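Local coordinates for prophage lambdalm01, antigen B (Listeria monocytogenes, PDB 4ACV), which probably serves as a tail terminator of the prophage, a protein expected to assemble as a six-membered ring that ends the growing phage tail tube, at residues M35-I40 with H63-E68; Y91-V96 with F117-C122. All blocks are in the same frame, centred on the assembly; numbering follows the deposited sequence.

Contact 1. Residues M35-I40 with H63-E68; sequences MPTTMI and HHYTNE
M39 and Y65 meet on a buried face of this antiparallel strand pair: the methyl CE of M39 comes within 3.6 Å of CE1 of Y65, approaching the ring at a slant. The unbranched methionine can fold for this; its chain bends at the last torsion (chi3 -79°), which carries CE back over the neighbouring strand and against CB of buried H63. T37, on the same face, lays its CG2 alongside the tyrosine. H112 of strand 110-123 stacks on Y65 and shares a hydrogen bond with ND1 of H63, while E41 takes NE2 of that histidine. Between the strands, the bond from N of Y65 to O of T37 is short (2.8 Å) and nearly straight at 172°; its return, from N of T37 to O of Y65, is longer at 3.2 Å. On the other face, under I77 and V74 of helix 71-83, OG1 of T38 and ND1 of H64 share a hydrogen bond of 3.1 Å at the imidazole edge, and D70 holds NE2. The loose side is the exposed end, where CG of P36 lies 3.2 Å from OD1 of N67; proline, lacking an N-H, suits a strand's beginning. Engagement of both ring nitrogens should hold the rotation of the H63 and H64 imidazoles, and the carboxylates of E41 and D70 would be expected to keep a proton on NE2 and may raise the tendency to take up a second.

Contact 2. Residues Y91-V96 with F117-C122; sequences YKLVAV and FEVSIC
V94 and A95 both direct their backbone N-H groups at O of S120, so that two residues of one strand face a single residue of the other. The bond to O of S120 from N of V94 is the short one, 2.7 Å, and that from N of A95 is weak at 3.3 Å; N of S120 completes the bulge by bonding to O of A95. In the regular pair beside it, N of K92 bonds to O of C122 and N of C122 to O of K92, each at 2.8 Å. Among apolar contacts, L93 stretches its CG away from its own backbone N (chi1 175°), and its side chain crosses that of V119 at about a right angle, with CD1 of L93 3.6 Å from CB of V119. V96 lies beside V119, and CG1 of V96 reaches CD1 of F117 at 4.0 Å. Beta-branched V96, V119 and I121 suit extended backbone, and I81 of helix 71-83 packs on V96 and F117. V94, pointing toward the partner strand, brings CG2 to 3.4 Å from SG of C122. On the face of C122, small A95 and S120 fit side by side. Polar ends look elsewhere: E118 forms salt bridges with R59 and R97, R97 also bonds to OG of S120, and OH of Y91 bonds to O of K2. The unequal pairing, with V94 helix-like (phi -107°, psi -30°), is that of a classic beta bulge in an antiparallel pair.

How the contacts relate
Contact 1 and contact 2 lie on opposite sides of the chain's centre, with their own centres 25 Å apart and nearest atoms about 8 Å apart. They come in series: contact 1 pairs the open end of the hairpin formed by strands 37-47 and 55-66; helix 71-83 then leads on to contact 2, the pairing of 91-96 with 117-122. One mixed sheet holds both, because strand 55-66 of contact 1 is the direct neighbour of strand 110-123 of contact 2. Helix 71-83 also touches both, through T38 and H64 in the first and V96 and F117 in the second. Sheet and helix thus tie the separate pairings into one compact fold.

Contact 1. Residues M35-I40 with H63-E68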
loop_
_atom_site.group_PDB
_atom_site.type_symbol
_atom_site.label_atom_id
_atom_site.label_comp_id
_atom_site.label_asym_id
_atom_site.label_seq_id
_atom_site.Cartn_x
_atom_site.Cartn_y
_atom_site.Cartn_z
ATOM N N MET A 35 24.533 -19.168 8.855
ATOM C CA MET A 35 24.923 -20.485 8.375
ATOM C C MET A 35 23.773 -21.091 7.580
ATOM O O MET A 35 22.615 -20.699 7.767
ATOM C CB MET A 35 25.291 -21.397 9.552
ATOM C CG MET A 35 26.527 -20.974 10.356
ATOM S SD MET A 35 28.101 -21.155 9.481
ATOM C CE MET A 35 27.829 -22.693 8.610
ATOM N N PRO A 36 24.083 -22.031 6.668
ATOM C CA PRO A 36 23.007 -22.711 5.945
ATOM C C PRO A 36 21.863 -23.167 6.861
ATOM O O PRO A 36 22.089 -23.570 8.001
ATOM C CB PRO A 36 23.727 -23.895 5.304
ATOM C CG PRO A 36 25.061 -23.324 4.968
ATOM C CD PRO A 36 25.403 -22.375 6.113
ATOM N N THR A 37 20.639 -23.076 6.351
ATOM C CA THR A 37 19.458 -23.411 7.125
ATOM C C THR A 37 18.179 -23.344 6.285
ATOM O O THR A 37 18.127 -22.717 5.222
ATOM C CB THR A 37 19.297 -22.478 8.343
ATOM O OG1 THR A 37 18.354 -23.047 9.258
ATOM C CG2 THR A 37 18.808 -21.109 7.908
ATOM N N THR A 38 17.149 -24.011 6.785
ATOM C CA THR A 38 15.829 -23.965 6.190
ATOM C C THR A 38 14.808 -23.644 7.287
ATOM O O THR A 38 14.704 -24.361 8.295
ATOM C CB THR A 38 15.493 -25.298 5.511
ATOM O OG1 THR A 38 16.649 -25.776 4.807
ATOM C CG2 THR A 38 14.321 -25.133 4.544
ATOM N N MET A 39 14.090 -22.543 7.101
ATOM C CA MET A 39 13.048 -22.135 8.030
ATOM C C MET A 39 11.741 -21.958 7.281
ATOM O O MET A 39 11.727 -21.626 6.093
ATOM C CB MET A 39 13.373 -20.805 8.712
ATOM C CG MET A 39 14.805 -20.590 9.096
ATOM S SD MET A 39 15.045 -18.877 9.599
ATOM C CE MET A 39 15.152 -18.041 8.029
ATOM N N ILE A 40 10.646 -22.173 7.997
ATOM C CA ILE A 40 9.334 -21.878 7.478
ATOM C C ILE A 40 8.840 -20.565 8.082
ATOM O O ILE A 40 8.937 -20.345 9.290
ATOM C CB ILE A 40 8.349 -23.013 7.801
ATOM C CG1 ILE A 40 8.938 -24.356 7.356
ATOM C CG2 ILE A 40 6.990 -22.733 7.148
ATOM C CD1 ILE A 40 8.120 -25.588 7.773
ATOM N N HIS A 63 12.188 -20.591 3.521
ATOM C CA HIS A 63 13.477 -19.955 3.314
ATOM C C HIS A 63 14.596 -20.991 3.359
ATOM O O HIS A 63 14.762 -21.704 4.339
ATOM C CB HIS A 63 13.720 -18.885 4.366
ATOM C CG HIS A 63 12.696 -17.797 4.366
ATOM N ND1 HIS A 63 12.858 -16.623 3.662
ATOM C CD2 HIS A 63 11.500 -17.699 4.991
ATOM C CE1 HIS A 63 11.806 -15.848 3.858
ATOM N NE2 HIS A 63 10.968 -16.480 4.657
ATOM N N HIS A 64 15.367 -21.054 2.284
ATOM C CA HIS A 64 16.425 -22.034 2.134
ATOM C C HIS A 64 17.717 -21.259 1.901
ATOM O O HIS A 64 17.894 -20.638 0.861
ATOM C CB HIS A 64 16.099 -22.946 0.945
ATOM C CG HIS A 64 16.984 -24.150 0.828
ATOM N ND1 HIS A 64 16.971 -25.179 1.746
ATOM C CD2 HIS A 64 17.891 -24.503 -0.115
ATOM C CE1 HIS A 64 17.842 -26.103 1.382
ATOM N NE2 HIS A 64 18.414 -25.718 0.255
ATOM N N TYR A 65 18.591 -21.252 2.902
ATOM C CA TYR A 65 19.879 -20.581 2.793
ATOM C C TYR A 65 20.964 -21.616 2.502
ATOM O O TYR A 65 21.053 -22.644 3.174
ATOM C CB TYR A 65 20.221 -19.846 4.092
ATOM C CG TYR A 65 19.422 -18.596 4.386
ATOM C CD1 TYR A 65 18.160 -18.672 4.972
ATOM C CD2 TYR A 65 19.939 -17.337 4.110
ATOM C CE1 TYR A 65 17.424 -17.524 5.250
ATOM C CE2 TYR A 65 19.218 -16.189 4.393
ATOM C CZ TYR A 65 17.962 -16.286 4.965
ATOM O OH TYR A 65 17.241 -15.144 5.251
ATOM N N THR A 66 21.789 -21.355 1.497
ATOM C CA THR A 66 22.895 -22.257 1.199
ATOM C C THR A 66 24.081 -21.447 0.742
ATOM O O THR A 66 23.923 -20.319 0.296
ATOM C CB THR A 66 22.535 -23.278 0.105
ATOM O OG1 THR A 66 21.981 -22.592 -1.025
ATOM C CG2 THR A 66 21.531 -24.312 0.633
ATOM N N ASN A 67 25.274 -22.020 0.854
ATOM C CA ASN A 67 26.464 -21.320 0.412
ATOM C C ASN A 67 26.545 -21.204 -1.111
ATOM O O ASN A 67 27.052 -20.218 -1.643
ATOM C CB ASN A 67 27.709 -21.971 0.997
ATOM C CG ASN A 67 27.884 -21.646 2.459
ATOM O OD1 ASN A 67 27.622 -22.480 3.325
ATOM N ND2 ASN A 67 28.320 -20.420 2.747
ATOM N N GLU A 68 26.022 -22.204 -1.809
ATOM C CA GLU A 68 25.919 -22.134 -3.261
ATOM C C GLU A 68 24.465 -22.344 -3.711
ATOM O O GLU A 68 23.637 -22.845 -2.951
ATOM C CB GLU A 68 26.846 -23.166 -3.911
#

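Contact 2. Residues Y91-V96 with F117-C122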
loop_
_atom_site.group_PDB
_atom_site.type_symbol
_atom_site.label_atom_id
_atom_site.label_comp_id
_atom_site.label_asym_id
_atom_site.label_seq_id
_atom_site.Cartn_x
_atom_site.Cartn_y
_atom_site.Cartn_z
ATOM N N TYR A 91 -8.976 -32.596 9.908
ATOM C CA TYR A 91 -8.453 -31.560 9.024
ATOM C C TYR A 91 -7.762 -32.203 7.834
ATOM O O TYR A 91 -6.924 -33.079 8.004
ATOM C CB TYR A 91 -7.468 -30.642 9.777
ATOM C CG TYR A 91 -8.094 -29.888 10.919
ATOM C CD1 TYR A 91 -8.728 -28.676 10.701
ATOM C CD2 TYR A 91 -8.074 -30.401 12.215
ATOM C CE1 TYR A 91 -9.322 -27.979 11.744
ATOM C CE2 TYR A 91 -8.676 -29.714 13.276
ATOM C CZ TYR A 91 -9.294 -28.500 13.025
ATOM O OH TYR A 91 -9.876 -27.790 14.043
ATOM N N LYS A 92 -8.111 -31.768 6.629
ATOM C CA LYS A 92 -7.499 -32.320 5.422
ATOM C C LYS A 92 -6.940 -31.262 4.474
ATOM O O LYS A 92 -7.614 -30.291 4.125
ATOM C CB LYS A 92 -8.487 -33.216 4.674
ATOM C CG LYS A 92 -8.709 -34.575 5.310
ATOM C CD LYS A 92 -7.417 -35.369 5.400
ATOM C CE LYS A 92 -7.659 -36.743 6.038
ATOM N NZ LYS A 92 -8.383 -37.691 5.132
ATOM N N LEU A 93 -5.696 -31.463 4.056
ATOM C CA LEU A 93 -5.096 -30.609 3.047
ATOM C C LEU A 93 -5.749 -30.921 1.702
ATOM O O LEU A 93 -5.762 -32.067 1.244
ATOM C CB LEU A 93 -3.588 -30.835 2.984
ATOM C CG LEU A 93 -2.826 -30.096 1.891
ATOM C CD1 LEU A 93 -2.774 -28.598 2.170
ATOM C CD2 LEU A 93 -1.435 -30.678 1.792
ATOM N N VAL A 94 -6.307 -29.894 1.080
ATOM C CA VAL A 94 -7.077 -30.061 -0.142
ATOM C C VAL A 94 -6.323 -29.538 -1.370
ATOM O O VAL A 94 -6.498 -30.045 -2.477
ATOM C CB VAL A 94 -8.440 -29.360 -0.005
ATOM C CG1 VAL A 94 -9.067 -29.138 -1.348
ATOM C CG2 VAL A 94 -9.342 -30.178 0.890
ATOM N N ALA A 95 -5.485 -28.522 -1.174
ATOM C CA ALA A 95 -4.685 -27.986 -2.271
ATOM C C ALA A 95 -3.424 -27.287 -1.795
ATOM O O ALA A 95 -3.376 -26.699 -0.712
ATOM C CB ALA A 95 -5.513 -27.046 -3.153
ATOM N N VAL A 96 -2.399 -27.376 -2.629
ATOM C CA VAL A 96 -1.164 -26.658 -2.417
ATOM C C VAL A 96 -0.856 -25.949 -3.722
ATOM O O VAL A 96 -0.965 -26.532 -4.793
ATOM C CB VAL A 96 -0.013 -27.613 -2.090
ATOM C CG1 VAL A 96 1.287 -26.837 -1.893
ATOM C CG2 VAL A 96 -0.346 -28.451 -0.864
ATOM N N PHE A 117 3.955 -20.356 -0.612
ATOM C CA PHE A 117 2.903 -21.333 -0.852
ATOM C C PHE A 117 1.591 -20.846 -0.280
ATOM O O PHE A 117 1.567 -20.099 0.682
ATOM C CB PHE A 117 3.254 -22.671 -0.182
ATOM C CG PHE A 117 4.409 -23.379 -0.820
ATOM C CD1 PHE A 117 4.219 -24.129 -1.979
ATOM C CD2 PHE A 117 5.689 -23.272 -0.291
ATOM C CE1 PHE A 117 5.280 -24.780 -2.591
ATOM C CE2 PHE A 117 6.770 -23.918 -0.899
ATOM C CZ PHE A 117 6.563 -24.675 -2.049
ATOM N N GLU A 118 0.499 -21.281 -0.882
ATOM C CA GLU A 118 -0.809 -21.143 -0.270
ATOM C C GLU A 118 -1.411 -22.539 -0.173
ATOM O O GLU A 118 -1.433 -23.270 -1.163
ATOM C CB GLU A 118 -1.689 -20.257 -1.130
ATOM C CG GLU A 118 -3.133 -20.223 -0.700
ATOM C CD GLU A 118 -3.955 -19.293 -1.557
ATOM O OE1 GLU A 118 -3.947 -18.075 -1.272
ATOM O OE2 GLU A 118 -4.600 -19.769 -2.518
ATOM N N VAL A 119 -1.877 -22.926 1.012
ATOM C CA VAL A 119 -2.561 -24.214 1.147
ATOM C C VAL A 119 -4.023 -24.080 1.570
ATOM O O VAL A 119 -4.355 -23.276 2.432
ATOM C CB VAL A 119 -1.851 -25.159 2.134
ATOM C CG1 VAL A 119 -0.447 -25.483 1.646
ATOM C CG2 VAL A 119 -1.862 -24.572 3.549
ATOM N N SER A 120 -4.882 -24.891 0.961
ATOM C CA SER A 120 -6.291 -24.944 1.319
ATOM C C SER A 120 -6.574 -26.168 2.177
ATOM O O SER A 120 -6.255 -27.295 1.804
ATOM C CB SER A 120 -7.162 -24.980 0.070
ATOM O OG SER A 120 -6.865 -23.889 -0.778
ATOM N N ILE A 121 -7.183 -25.938 3.331
ATOM C CA ILE A 121 -7.422 -27.000 4.290
ATOM C C ILE A 121 -8.900 -27.065 4.650
ATOM O O ILE A 121 -9.516 -26.041 4.964
ATOM C CB ILE A 121 -6.564 -26.790 5.573
ATOM C CG1 ILE A 121 -5.077 -27.003 5.256
ATOM C CG2 ILE A 121 -7.045 -27.696 6.701
ATOM C CD1 ILE A 121 -4.145 -26.750 6.413
ATOM N N CYS A 122 -9.465 -28.270 4.584
ATOM C CA CYS A 122 -10.866 -28.495 4.937
ATOM C C CYS A 122 -11.040 -29.164 6.303
ATOM O O CYS A 122 -10.261 -30.033 6.698
ATOM C CB CYS A 122 -11.559 -29.340 3.858
ATOM S SG CYS A 122 -11.885 -28.441 2.321
#